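Local coordinates for EvdO2 (Micromonospora carbonacea, PDB 4XAB), which probably acts as a metal-dependent oxygenase of the phytanoyl-CoA dioxygenase family, carrying out an oxidative cyclization in orthosomycin biosynthesis, at residues R19-A24 against Y162-H167; P127-E132 against T213-G218; G158-L163 against V207-R212; V171-H176 against T188-P193. All coordinates share one frame; numbering follows the deposited sequence.

Contacts 2 and 3 lie nearest the nickel, contact 3 buried and contact 2 partly so; contacts 1 and 4 lie farther out, their centres about 15 and 18 Å from the centre of the chain. Contact 2 brings two ligand histidines together on a short antiparallel pairing, and D131 follows in the next turn. Contact 3 joins strands of two sheets through side chains alone. Contact 1 shares Y162 and L163 with contact 3 and sets the end of helix 12-21 against the loop after strand 160-162, mixing backbone carbonyls with aromatic packing. Contact 4 is a partly exposed loop pair held by a threonine, histidines and a water, and it meets contact 2 through Q130 and W128. H209 and D131 link contacts 3 and 2.

Contact 1: R19-A24 against Y162-H167; sequences RSRGFA and YLPGGH
G165 and H167, in and just beyond a type II turn from L163 to G166, close over R19-G22, where helix 12-21 ends at G22 with positive phi and leads into strand 23-26, which pairs with 206-210 in the larger sheet of the double-stranded beta-helix fold. Two hydrogen bonds satisfy carbonyls of the last helical turn. G165 N points almost straight at R21 O (2.8 Å, 177°), and H167 NE2 donates to R19 O at 2.8 Å. R19 O lies in the plane of the imidazole, yet the donor stands above the carbonyl plane; S20 O meets the same ring edge near CE1. CH-pi contacts form a second group. With CG between its backbone N and carbonyl carbon (chi1 62°), H167 spreads its ring under G22, whose CA sits 3.4 Å from the ring centroid. Farther along, F23 CB lies over the centre of the Y162 ring, 3.7 Å from its centroid. The two ring planes are 13° apart but shifted along each other, leaving little of one ring above the other. P164 lies beside both F23 and R21, its CG 3.7 Å from R21 NH2 and, at the edge of the phenyl ring, 4.0 Å from F23 CE2.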
loop_
_atom_site.group_PDB
_atom_site.type_symbol
_atom_site.label_atom_id
_atom_site.label_comp_id
_atom_site.label_asym_id
_atom_site.label_seq_id
_atom_site.Cartn_x
_atom_site.Cartn_y
_atom_site.Cartn_z
ATOM N N ARG A 19 -7.194 15.191 4.084
ATOM C CA ARG A 19 -8.614 15.101 4.417
ATOM C C ARG A 19 -9.491 15.406 3.219
ATOM O O ARG A 19 -10.517 14.765 3.004
ATOM C CB ARG A 19 -8.978 16.069 5.550
ATOM C CG ARG A 19 -8.236 15.835 6.830
ATOM C CD ARG A 19 -8.340 14.408 7.276
ATOM N NE ARG A 19 -7.769 14.255 8.607
ATOM C CZ ARG A 19 -8.458 14.400 9.733
ATOM N NH1 ARG A 19 -9.753 14.691 9.697
ATOM N NH2 ARG A 19 -7.846 14.244 10.896
ATOM N N SER A 20 -9.060 16.391 2.439
ATOM C CA SER A 20 -9.803 16.870 1.293
ATOM C C SER A 20 -9.769 15.875 0.149
ATOM O O SER A 20 -10.803 15.551 -0.432
ATOM C CB SER A 20 -9.228 18.211 0.820
ATOM O OG SER A 20 -9.776 18.567 -0.438
ATOM N N ARG A 21 -8.573 15.387 -0.154
ATOM C CA ARG A 21 -8.358 14.577 -1.343
ATOM C C ARG A 21 -8.348 13.077 -1.080
ATOM O O ARG A 21 -8.594 12.297 -1.988
ATOM C CB ARG A 21 -7.040 14.981 -2.013
ATOM C CG ARG A 21 -6.915 16.469 -2.276
ATOM C CD ARG A 21 -5.789 16.738 -3.262
ATOM N NE ARG A 21 -6.281 16.690 -4.634
ATOM C CZ ARG A 21 -5.502 16.635 -5.710
ATOM N NH1 ARG A 21 -4.183 16.600 -5.567
ATOM N NH2 ARG A 21 -6.044 16.604 -6.923
ATOM N N GLY A 22 -8.060 12.680 0.154
ATOM C CA GLY A 22 -8.019 11.272 0.512
ATOM C C GLY A 22 -6.655 10.619 0.384
ATOM O O GLY A 22 -6.510 9.408 0.617
ATOM N N PHE A 23 -5.672 11.408 -0.037
ATOM C CA PHE A 23 -4.294 10.951 -0.127
ATOM C C PHE A 23 -3.343 12.117 0.080
ATOM O O PHE A 23 -3.730 13.285 -0.017
ATOM C CB PHE A 23 -4.020 10.298 -1.481
ATOM C CG PHE A 23 -4.074 11.260 -2.620
ATOM C CD1 PHE A 23 -2.910 11.847 -3.112
ATOM C CD2 PHE A 23 -5.285 11.589 -3.200
ATOM C CE1 PHE A 23 -2.974 12.740 -4.154
ATOM C CE2 PHE A 23 -5.359 12.481 -4.235
ATOM C CZ PHE A 23 -4.201 13.064 -4.717
ATOM N N ALA A 24 -2.084 11.792 0.338
ATOM C CA ALA A 24 -1.077 12.850 0.479
ATOM C C ALA A 24 0.279 12.310 0.149
ATOM O O ALA A 24 0.561 11.136 0.395
ATOM C CB ALA A 24 -1.087 13.411 1.878
ATOM N N TYR A 162 -4.411 7.965 -7.736
ATOM C CA TYR A 162 -5.606 8.073 -6.896
ATOM C C TYR A 162 -6.781 8.760 -7.568
ATOM O O TYR A 162 -6.603 9.548 -8.491
ATOM C CB TYR A 162 -5.282 8.856 -5.625
ATOM C CG TYR A 162 -4.276 8.198 -4.741
ATOM C CD1 TYR A 162 -2.975 8.670 -4.673
ATOM C CD2 TYR A 162 -4.625 7.120 -3.956
ATOM C CE1 TYR A 162 -2.057 8.088 -3.840
ATOM C CE2 TYR A 162 -3.719 6.519 -3.141
ATOM C CZ TYR A 162 -2.425 7.002 -3.083
ATOM O OH TYR A 162 -1.513 6.403 -2.244
ATOM N N LEU A 163 -7.988 8.478 -7.072
ATOM C CA LEU A 163 -9.160 9.274 -7.427
ATOM C C LEU A 163 -9.422 10.283 -6.320
ATOM O O LEU A 163 -9.961 9.918 -5.277
ATOM C CB LEU A 163 -10.400 8.391 -7.624
ATOM C CG LEU A 163 -11.613 9.210 -8.071
ATOM C CD1 LEU A 163 -11.452 9.608 -9.521
ATOM C CD2 LEU A 163 -12.924 8.449 -7.859
ATOM N N PRO A 164 -9.029 11.553 -6.529
ATOM C CA PRO A 164 -9.182 12.557 -5.472
ATOM C C PRO A 164 -10.623 12.685 -5.008
ATOM O O PRO A 164 -11.528 12.797 -5.841
ATOM C CB PRO A 164 -8.719 13.857 -6.140
ATOM C CG PRO A 164 -7.821 13.414 -7.265
ATOM C CD PRO A 164 -8.433 12.124 -7.756
ATOM N N GLY A 165 -10.820 12.668 -3.693
ATOM C CA GLY A 165 -12.133 12.880 -3.129
ATOM C C GLY A 165 -12.945 11.608 -3.047
ATOM O O GLY A 165 -14.031 11.600 -2.466
ATOM N N GLY A 166 -12.414 10.521 -3.607
ATOM C CA GLY A 166 -13.171 9.278 -3.692
ATOM C C GLY A 166 -13.467 8.630 -2.354
ATOM O O GLY A 166 -14.339 7.760 -2.252
ATOM N N HIS A 167 -12.727 9.025 -1.327
ATOM C CA HIS A 167 -12.957 8.483 0.007
ATOM C C HIS A 167 -14.257 9.002 0.627
ATOM O O HIS A 167 -14.682 8.486 1.658
ATOM C CB HIS A 167 -11.775 8.793 0.935
ATOM C CG HIS A 167 -11.536 10.255 1.145
ATOM N ND1 HIS A 167 -11.562 11.170 0.115
ATOM C CD2 HIS A 167 -11.291 10.965 2.273
ATOM C CE1 HIS A 167 -11.324 12.381 0.597
ATOM N NE2 HIS A 167 -11.146 12.278 1.900
#

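Contact 2: P127-E132 against T213-G218; sequences PWHQDE and TPHYAG. With NI (nickel (II) ion), chain B.
H215 O is gripped twice from across the contact, by H129 N at 3.1 Å and by a CA-H contact from W128 CA at 3.3 Å. The return bond, H215 N to H129 O (2.9 Å), makes H129 and H215 a hydrogen-bonded antiparallel pair with both imidazoles on one face. Their rings, with planes 65° apart, converge on the nickel, H129 NE2 at 2.0 Å and H215 NE2 at 2.1 Å. D131 OD1 binds at 2.1 Å, and a water plus two further ligand atoms complete six. Second-shell carbonyls fix the rotation of both rings: H129 ND1 donates to P127 O and H215 ND1 to T213 O, each acceptor in the ring plane. D131 OD2 is held by the nickel-bound water and by H209. Away from the nickel, Y216 CB rests over the W128 indole, 3.5 Å from the five-membered-ring centroid, and the Y216 ring stacks offset at 26°. Replacing W128 with an alanine would probably uncover Y216 CB and open a gap beside P214. Two histidines and an aspartate ordered His-X-Asp then His form the facial triad of iron- and 2-oxoglutarate-dependent oxygenases, with nickel here probably in place of iron.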
loop_
_atom_site.group_PDB
_atom_site.type_symbol
_atom_site.label_atom_id
_atom_site.label_comp_id
_atom_site.label_asym_id
_atom_site.label_seq_id
_atom_site.Cartn_x
_atom_site.Cartn_y
_atom_site.Cartn_z
ATOM N N PRO A 127 -5.084 -3.252 -10.303
ATOM C CA PRO A 127 -6.276 -2.593 -10.841
ATOM C C PRO A 127 -6.897 -1.648 -9.833
ATOM O O PRO A 127 -6.657 -1.803 -8.631
ATOM C CB PRO A 127 -7.218 -3.764 -11.146
ATOM C CG PRO A 127 -6.304 -4.929 -11.346
ATOM C CD PRO A 127 -5.198 -4.720 -10.349
ATOM N N TRP A 128 -7.664 -0.678 -10.319
ATOM C CA TRP A 128 -8.437 0.197 -9.439
ATOM C C TRP A 128 -9.173 -0.580 -8.352
ATOM O O TRP A 128 -9.848 -1.562 -8.633
ATOM C CB TRP A 128 -9.444 1.010 -10.249
ATOM C CG TRP A 128 -8.806 2.126 -10.992
ATOM C CD1 TRP A 128 -8.524 2.171 -12.332
ATOM C CD2 TRP A 128 -8.359 3.362 -10.440
ATOM N NE1 TRP A 128 -7.933 3.367 -12.643
ATOM C CE2 TRP A 128 -7.809 4.115 -11.498
ATOM C CE3 TRP A 128 -8.356 3.902 -9.148
ATOM C CZ2 TRP A 128 -7.271 5.386 -11.309
ATOM C CZ3 TRP A 128 -7.825 5.167 -8.956
ATOM C CH2 TRP A 128 -7.283 5.897 -10.033
ATOM N N HIS A 129 -9.032 -0.124 -7.108
ATOM C CA HIS A 129 -9.713 -0.730 -5.970
ATOM C C HIS A 129 -9.754 0.256 -4.825
ATOM O O HIS A 129 -9.028 1.250 -4.820
ATOM C CB HIS A 129 -9.011 -2.025 -5.504
ATOM C CG HIS A 129 -7.662 -1.796 -4.881
ATOM N ND1 HIS A 129 -6.529 -1.544 -5.630
ATOM C CD2 HIS A 129 -7.268 -1.761 -3.583
ATOM C CE1 HIS A 129 -5.496 -1.368 -4.821
ATOM N NE2 HIS A 129 -5.915 -1.487 -3.571
ATOM N N GLN A 130 -10.607 -0.039 -3.845
ATOM C CA GLN A 130 -10.556 0.641 -2.560
ATOM C C GLN A 130 -10.171 -0.402 -1.533
ATOM O O GLN A 130 -10.680 -1.527 -1.560
ATOM C CB GLN A 130 -11.899 1.280 -2.214
ATOM C CG GLN A 130 -12.242 2.466 -3.069
ATOM C CD GLN A 130 -13.727 2.702 -3.106
ATOM O OE1 GLN A 130 -14.471 1.886 -3.650
ATOM N NE2 GLN A 130 -14.171 3.812 -2.524
ATOM N N ASP A 131 -9.265 -0.048 -0.625
ATOM C CA ASP A 131 -8.794 -1.036 0.330
ATOM C C ASP A 131 -9.964 -1.524 1.195
ATOM O O ASP A 131 -10.001 -2.684 1.608
ATOM C CB ASP A 131 -7.661 -0.458 1.195
ATOM C CG ASP A 131 -6.382 -0.238 0.409
ATOM O OD1 ASP A 131 -6.250 -0.805 -0.696
ATOM O OD2 ASP A 131 -5.516 0.521 0.881
ATOM N N GLU A 132 -10.934 -0.650 1.447
ATOM C CA GLU A 132 -12.092 -1.050 2.257
ATOM C C GLU A 132 -12.918 -2.163 1.587
ATOM O O GLU A 132 -13.643 -2.900 2.255
ATOM C CB GLU A 132 -12.990 0.155 2.559
ATOM C CG GLU A 132 -14.069 -0.173 3.607
ATOM C CD GLU A 132 -14.721 1.058 4.193
ATOM O OE1 GLU A 132 -14.110 2.141 4.141
ATOM O OE2 GLU A 132 -15.857 0.938 4.698
ATOM N N THR A 213 -10.078 5.594 -0.301
ATOM C CA THR A 213 -9.630 6.265 -1.520
ATOM C C THR A 213 -9.307 5.277 -2.638
ATOM O O THR A 213 -8.446 4.425 -2.472
ATOM C CB THR A 213 -8.388 7.124 -1.244
ATOM O OG1 THR A 213 -8.666 7.967 -0.128
ATOM C CG2 THR A 213 -8.027 7.977 -2.472
ATOM N N PRO A 214 -9.989 5.399 -3.791
ATOM C CA PRO A 214 -9.645 4.477 -4.882
ATOM C C PRO A 214 -8.218 4.698 -5.369
ATOM O O PRO A 214 -7.764 5.852 -5.475
ATOM C CB PRO A 214 -10.660 4.825 -5.985
ATOM C CG PRO A 214 -11.794 5.509 -5.261
ATOM C CD PRO A 214 -11.109 6.283 -4.146
ATOM N N HIS A 215 -7.501 3.608 -5.624
ATOM C CA HIS A 215 -6.163 3.739 -6.187
ATOM C C HIS A 215 -5.836 2.618 -7.158
ATOM O O HIS A 215 -6.486 1.581 -7.179
ATOM C CB HIS A 215 -5.096 3.818 -5.076
ATOM C CG HIS A 215 -5.205 2.744 -4.033
ATOM N ND1 HIS A 215 -6.170 2.755 -3.049
ATOM C CD2 HIS A 215 -4.445 1.648 -3.802
ATOM C CE1 HIS A 215 -6.014 1.694 -2.273
ATOM N NE2 HIS A 215 -4.967 1.015 -2.697
ATOM N N TYR A 216 -4.802 2.862 -7.957
ATOM C CA TYR A 216 -4.389 1.992 -9.054
ATOM C C TYR A 216 -2.878 2.071 -9.117
ATOM O O TYR A 216 -2.307 3.098 -8.769
ATOM C CB TYR A 216 -5.029 2.462 -10.359
ATOM C CG TYR A 216 -4.333 2.065 -11.633
ATOM C CD1 TYR A 216 -3.277 2.814 -12.148
ATOM C CD2 TYR A 216 -4.764 0.960 -12.347
ATOM C CE1 TYR A 216 -2.656 2.452 -13.319
ATOM C CE2 TYR A 216 -4.150 0.591 -13.518
ATOM C CZ TYR A 216 -3.098 1.338 -13.995
ATOM O OH TYR A 216 -2.496 0.971 -15.170
ATOM N N ALA A 217 -2.224 0.995 -9.537
ATOM C CA ALA A 217 -0.792 1.076 -9.829
ATOM C C ALA A 217 -0.517 0.470 -11.185
ATOM O O ALA A 217 -1.019 -0.603 -11.506
ATOM C CB ALA A 217 0.037 0.375 -8.755
ATOM N N GLY A 218 0.290 1.159 -11.980
ATOM C CA GLY A 218 0.620 0.674 -13.299
ATOM C C GLY A 218 1.616 -0.469 -13.236
ATOM O O GLY A 218 2.141 -0.802 -12.168
HETATM NI NI NI B . -4.688 -0.928 -2.031
HETATM O O HOH W 1 -8.281 2.608 -0.397
HETATM O O HOH W 2 -3.419 -0.260 -0.621
#

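Contact 3: G158-L163 against V207-R212; sequences GCLHYL and VVHDFR
H209 meets Y162 through CB, CG and ND1. Its CB packs 3.4 Å from Y162 CE2, and CG follows past the same carbon at 3.5 Å. With CG between the backbone N and the carbonyl carbon (chi1 59°), the imidazole swings over to the phenol, and ND1 hydrogen-bonds Y162 OH at 2.8 Å. ND1 lies in the plane of the tyrosine ring, while the two rings are turned 53° from each other. CE1 comes within 4.2 Å of L160 CD1, and NE2 hydrogen-bonds D131 OD2, whose OD1 binds the nickel, which makes H209 a second-shell residue positioned from behind by Y162. V207 also packs against the phenol oxygen: its CG2 lies 3.2 Å from Y162 OH and 3.7 Å from L160 CD1. No backbone bond joins the two strands, whose axes pass 9.7 Å apart at 41°, with alternate side chains L160, Y162, V207 and H209 meeting between them. Such face-to-face packing of two sheets fills the interior of the double-stranded beta-helix, here next to the metal site.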
loop_
_atom_site.group_PDB
_atom_site.type_symbol
_atom_site.label_atom_id
_atom_site.label_comp_id
_atom_site.label_asym_id
_atom_site.label_seq_id
_atom_site.Cartn_x
_atom_site.Cartn_y
_atom_site.Cartn_z
ATOM N N GLY A 158 5.410 1.933 -11.977
ATOM C CA GLY A 158 4.273 1.456 -11.210
ATOM C C GLY A 158 3.939 2.220 -9.939
ATOM O O GLY A 158 3.534 1.624 -8.943
ATOM N N CYS A 159 4.089 3.544 -9.959
ATOM C CA CYS A 159 3.674 4.347 -8.813
ATOM C C CYS A 159 2.151 4.306 -8.687
ATOM O O CYS A 159 1.459 3.837 -9.586
ATOM C CB CYS A 159 4.168 5.792 -8.945
ATOM S SG CYS A 159 3.284 6.776 -10.155
ATOM N N LEU A 160 1.634 4.774 -7.555
ATOM C CA LEU A 160 0.197 4.788 -7.310
ATOM C C LEU A 160 -0.470 5.983 -7.974
ATOM O O LEU A 160 0.126 7.049 -8.116
ATOM C CB LEU A 160 -0.094 4.820 -5.801
ATOM C CG LEU A 160 0.427 3.592 -5.046
ATOM C CD1 LEU A 160 -0.009 3.584 -3.590
ATOM C CD2 LEU A 160 -0.026 2.333 -5.738
ATOM N N HIS A 161 -1.721 5.774 -8.357
ATOM C CA HIS A 161 -2.604 6.805 -8.866
ATOM C C HIS A 161 -3.839 6.797 -7.985
ATOM O O HIS A 161 -4.289 5.727 -7.580
ATOM C CB HIS A 161 -3.030 6.532 -10.311
ATOM C CG HIS A 161 -1.893 6.337 -11.268
ATOM N ND1 HIS A 161 -1.792 7.042 -12.450
ATOM C CD2 HIS A 161 -0.853 5.469 -11.259
ATOM C CE1 HIS A 161 -0.719 6.640 -13.110
ATOM N NE2 HIS A 161 -0.129 5.688 -12.408
ATOM N N TYR A 162 -4.411 7.965 -7.736
ATOM C CA TYR A 162 -5.606 8.073 -6.896
ATOM C C TYR A 162 -6.781 8.760 -7.568
ATOM O O TYR A 162 -6.603 9.548 -8.491
ATOM C CB TYR A 162 -5.282 8.856 -5.625
ATOM C CG TYR A 162 -4.276 8.198 -4.741
ATOM C CD1 TYR A 162 -2.975 8.670 -4.673
ATOM C CD2 TYR A 162 -4.625 7.120 -3.956
ATOM C CE1 TYR A 162 -2.057 8.088 -3.840
ATOM C CE2 TYR A 162 -3.719 6.519 -3.141
ATOM C CZ TYR A 162 -2.425 7.002 -3.083
ATOM O OH TYR A 162 -1.513 6.403 -2.244
ATOM N N LEU A 163 -7.988 8.478 -7.072
ATOM C CA LEU A 163 -9.160 9.274 -7.427
ATOM C C LEU A 163 -9.422 10.283 -6.320
ATOM O O LEU A 163 -9.961 9.918 -5.277
ATOM C CB LEU A 163 -10.400 8.391 -7.624
ATOM C CG LEU A 163 -11.613 9.210 -8.071
ATOM C CD1 LEU A 163 -11.452 9.608 -9.521
ATOM C CD2 LEU A 163 -12.924 8.449 -7.859
ATOM N N VAL A 207 3.439 7.772 -0.010
ATOM C CA VAL A 207 2.099 8.260 -0.198
ATOM C C VAL A 207 1.262 7.666 0.922
ATOM O O VAL A 207 1.521 6.548 1.407
ATOM C CB VAL A 207 1.512 7.892 -1.583
ATOM C CG1 VAL A 207 2.190 8.710 -2.672
ATOM C CG2 VAL A 207 1.679 6.422 -1.854
ATOM N N VAL A 208 0.311 8.465 1.361
ATOM C CA VAL A 208 -0.612 8.074 2.429
ATOM C C VAL A 208 -2.032 8.099 1.877
ATOM O O VAL A 208 -2.416 9.083 1.265
ATOM C CB VAL A 208 -0.502 9.043 3.616
ATOM C CG1 VAL A 208 -1.387 8.582 4.774
ATOM C CG2 VAL A 208 0.970 9.183 4.052
ATOM N N HIS A 209 -2.828 7.047 2.078
ATOM C CA HIS A 209 -4.218 7.131 1.625
ATOM C C HIS A 209 -5.196 6.454 2.558
ATOM O O HIS A 209 -4.893 5.448 3.207
ATOM C CB HIS A 209 -4.411 6.548 0.207
ATOM C CG HIS A 209 -4.025 5.107 0.064
ATOM N ND1 HIS A 209 -2.777 4.714 -0.375
ATOM C CD2 HIS A 209 -4.732 3.967 0.261
ATOM C CE1 HIS A 209 -2.725 3.395 -0.414
ATOM N NE2 HIS A 209 -3.899 2.917 -0.043
ATOM N N ASP A 210 -6.381 7.036 2.581
ATOM C CA ASP A 210 -7.513 6.530 3.361
ATOM C C ASP A 210 -7.972 5.149 2.875
ATOM O O ASP A 210 -7.796 4.801 1.711
ATOM C CB ASP A 210 -8.665 7.533 3.284
ATOM C CG ASP A 210 -9.825 7.170 4.197
ATOM O OD1 ASP A 210 -10.801 6.528 3.740
ATOM O OD2 ASP A 210 -9.751 7.522 5.383
ATOM N N PHE A 211 -8.566 4.366 3.770
ATOM C CA PHE A 211 -9.109 3.068 3.402
ATOM C C PHE A 211 -10.112 3.144 2.248
ATOM O O PHE A 211 -10.339 2.143 1.554
ATOM C CB PHE A 211 -9.786 2.418 4.617
ATOM C CG PHE A 211 -8.834 1.757 5.575
ATOM C CD1 PHE A 211 -7.492 1.626 5.276
ATOM C CD2 PHE A 211 -9.300 1.265 6.787
ATOM C CE1 PHE A 211 -6.621 1.008 6.166
ATOM C CE2 PHE A 211 -8.437 0.637 7.672
ATOM C CZ PHE A 211 -7.096 0.516 7.361
ATOM N N ARG A 212 -10.736 4.302 2.044
ATOM C CA ARG A 212 -11.775 4.391 1.009
ATOM C C ARG A 212 -11.318 5.130 -0.260
ATOM O O ARG A 212 -12.085 5.277 -1.207
ATOM C CB ARG A 212 -13.025 5.059 1.582
ATOM C CG ARG A 212 -14.328 4.551 0.995
ATOM C CD ARG A 212 -15.516 5.059 1.794
ATOM N NE ARG A 212 -15.827 4.219 2.948
ATOM C CZ ARG A 212 -16.913 4.373 3.700
ATOM N NH1 ARG A 212 -17.770 5.345 3.424
ATOM N NH2 ARG A 212 -17.142 3.567 4.729
#

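Contact 4: V171-H176 against T188-P193; sequences VLPHHH and TDDVDP
An ST turn begins the 188-193 loop, and its T188 hydroxyl ties that loop to P173. T188 OG1 donates to P173 O at 2.7 Å and accepts from D190 N at 3.1 Å; standing opposite its own backbone N (chi1 -178°), it can serve both sides. A water bridges the two segments, donating to P173 O and D190 OD2 and accepting from D189 N. T188 CB sits over the centre of the H174 ring, 3.9 Å from its centroid. That ring is fixed at both nitrogens: ND1 donates to L172 O at 2.6 Å, in the ring plane but well above the carbonyl plane, and NE2 takes the N-H of Q130. A phenylalanine in place of H174 would probably leave Q130 N and L172 O without these mates. The remaining contacts are apolar or weakly polar. L172 CD1 packs on V191 CG2 at 4.0 Å, P173 CD lies 3.3 Å from D190 OD2, and H175 NE2 makes a weak 3.4 Å bond to D189 OD2. The contact continues the antiparallel pairing of 175-176 with 186-187, at the end where 175-176 begins and 186-187 finishes, and the backbone of T188 bonds W128 in the loop that carries H129 and D131.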
loop_
_atom_site.group_PDB
_atom_site.type_symbol
_atom_site.label_atom_id
_atom_site.label_comp_id
_atom_site.label_asym_id
_atom_site.label_seq_id
_atom_site.Cartn_x
_atom_site.Cartn_y
_atom_site.Cartn_z
ATOM N N VAL A 171 -18.154 2.818 -1.189
ATOM C CA VAL A 171 -17.329 1.684 -1.561
ATOM C C VAL A 171 -17.959 1.192 -2.851
ATOM O O VAL A 171 -19.093 0.724 -2.872
ATOM C CB VAL A 171 -17.281 0.598 -0.485
ATOM C CG1 VAL A 171 -16.481 -0.606 -0.999
ATOM C CG2 VAL A 171 -16.647 1.161 0.780
ATOM N N LEU A 172 -17.216 1.383 -3.931
ATOM C CA LEU A 172 -17.647 1.098 -5.293
ATOM C C LEU A 172 -17.868 -0.384 -5.521
ATOM O O LEU A 172 -17.333 -1.207 -4.790
ATOM C CB LEU A 172 -16.587 1.631 -6.255
ATOM C CG LEU A 172 -16.443 3.146 -6.188
ATOM C CD1 LEU A 172 -15.146 3.605 -6.831
ATOM C CD2 LEU A 172 -17.659 3.798 -6.850
ATOM N N PRO A 173 -18.682 -0.732 -6.529
ATOM C CA PRO A 173 -18.830 -2.158 -6.817
ATOM C C PRO A 173 -17.481 -2.774 -7.171
ATOM O O PRO A 173 -16.770 -2.243 -8.018
ATOM C CB PRO A 173 -19.785 -2.182 -8.013
ATOM C CG PRO A 173 -20.566 -0.914 -7.902
ATOM C CD PRO A 173 -19.579 0.100 -7.350
ATOM N N HIS A 174 -17.132 -3.874 -6.522
ATOM C CA HIS A 174 -15.903 -4.577 -6.865
ATOM C C HIS A 174 -16.230 -5.999 -7.290
ATOM O O HIS A 174 -17.291 -6.537 -6.970
ATOM C CB HIS A 174 -14.918 -4.616 -5.684
ATOM C CG HIS A 174 -14.225 -3.315 -5.402
ATOM N ND1 HIS A 174 -14.897 -2.168 -5.030
ATOM C CD2 HIS A 174 -12.907 -2.996 -5.392
ATOM C CE1 HIS A 174 -14.022 -1.197 -4.814
ATOM N NE2 HIS A 174 -12.809 -1.674 -5.032
ATOM N N HIS A 175 -15.307 -6.614 -8.010
ATOM C CA HIS A 175 -15.428 -8.031 -8.312
ATOM C C HIS A 175 -14.048 -8.637 -8.272
ATOM O O HIS A 175 -13.055 -7.926 -8.358
ATOM C CB HIS A 175 -16.088 -8.254 -9.667
ATOM C CG HIS A 175 -15.446 -7.504 -10.788
ATOM N ND1 HIS A 175 -14.496 -8.068 -11.613
ATOM C CD2 HIS A 175 -15.628 -6.238 -11.233
ATOM C CE1 HIS A 175 -14.112 -7.178 -12.511
ATOM N NE2 HIS A 175 -14.789 -6.062 -12.306
ATOM N N HIS A 176 -13.981 -9.948 -8.109
ATOM C CA HIS A 176 -12.696 -10.604 -8.201
ATOM C C HIS A 176 -12.198 -10.518 -9.632
ATOM O O HIS A 176 -12.969 -10.660 -10.581
ATOM C CB HIS A 176 -12.790 -12.052 -7.721
ATOM C CG HIS A 176 -12.737 -12.180 -6.231
ATOM N ND1 HIS A 176 -13.846 -12.472 -5.467
ATOM C CD2 HIS A 176 -11.713 -12.013 -5.362
ATOM C CE1 HIS A 176 -13.499 -12.507 -4.194
ATOM N NE2 HIS A 176 -12.213 -12.229 -4.101
ATOM N N THR A 188 -12.401 -2.626 -9.326
ATOM C CA THR A 188 -13.629 -1.950 -9.711
ATOM C C THR A 188 -13.470 -1.366 -11.112
ATOM O O THR A 188 -12.368 -0.990 -11.503
ATOM C CB THR A 188 -14.029 -0.833 -8.711
ATOM O OG1 THR A 188 -15.271 -0.258 -9.132
ATOM C CG2 THR A 188 -12.954 0.264 -8.590
ATOM N N ASP A 189 -14.566 -1.319 -11.863
ATOM C CA ASP A 189 -14.588 -0.696 -13.184
ATOM C C ASP A 189 -15.084 0.738 -13.076
ATOM O O ASP A 189 -15.159 1.461 -14.062
ATOM C CB ASP A 189 -15.502 -1.468 -14.143
ATOM C CG ASP A 189 -15.012 -2.877 -14.425
ATOM O OD1 ASP A 189 -13.783 -3.077 -14.538
ATOM O OD2 ASP A 189 -15.865 -3.783 -14.545
ATOM N N ASP A 190 -15.440 1.141 -11.867
ATOM C CA ASP A 190 -16.186 2.374 -11.682
ATOM C C ASP A 190 -15.334 3.557 -11.262
ATOM O O ASP A 190 -15.749 4.374 -10.442
ATOM C CB ASP A 190 -17.312 2.119 -10.672
ATOM C CG ASP A 190 -18.379 1.190 -11.236
ATOM O OD1 ASP A 190 -18.850 1.460 -12.358
ATOM O OD2 ASP A 190 -18.731 0.179 -10.588
ATOM N N VAL A 191 -14.140 3.652 -11.848
ATOM C CA VAL A 191 -13.300 4.835 -11.701
ATOM C C VAL A 191 -12.978 5.383 -13.088
ATOM O O VAL A 191 -12.617 4.628 -13.986
ATOM C CB VAL A 191 -11.973 4.531 -10.946
ATOM C CG1 VAL A 191 -11.084 5.777 -10.896
ATOM C CG2 VAL A 191 -12.258 4.028 -9.539
ATOM N N ASP A 192 -13.121 6.690 -13.260
ATOM C CA ASP A 192 -12.776 7.336 -14.522
ATOM C C ASP A 192 -11.291 7.699 -14.506
ATOM O O ASP A 192 -10.887 8.584 -13.761
ATOM C CB ASP A 192 -13.645 8.578 -14.727
ATOM C CG ASP A 192 -13.435 9.235 -16.079
ATOM O OD1 ASP A 192 -12.552 8.799 -16.851
ATOM O OD2 ASP A 192 -14.162 10.207 -16.361
ATOM N N PRO A 193 -10.483 7.013 -15.329
ATOM C CA PRO A 193 -9.028 7.197 -15.329
ATOM C C PRO A 193 -8.599 8.629 -15.643
ATOM O O PRO A 193 -7.522 9.023 -15.217
ATOM C CB PRO A 193 -8.549 6.239 -16.430
ATOM C CG PRO A 193 -9.658 5.262 -16.603
ATOM C CD PRO A 193 -10.909 6.036 -16.341
HETATM O O HOH W 3 -17.281 -2.210 -11.080
#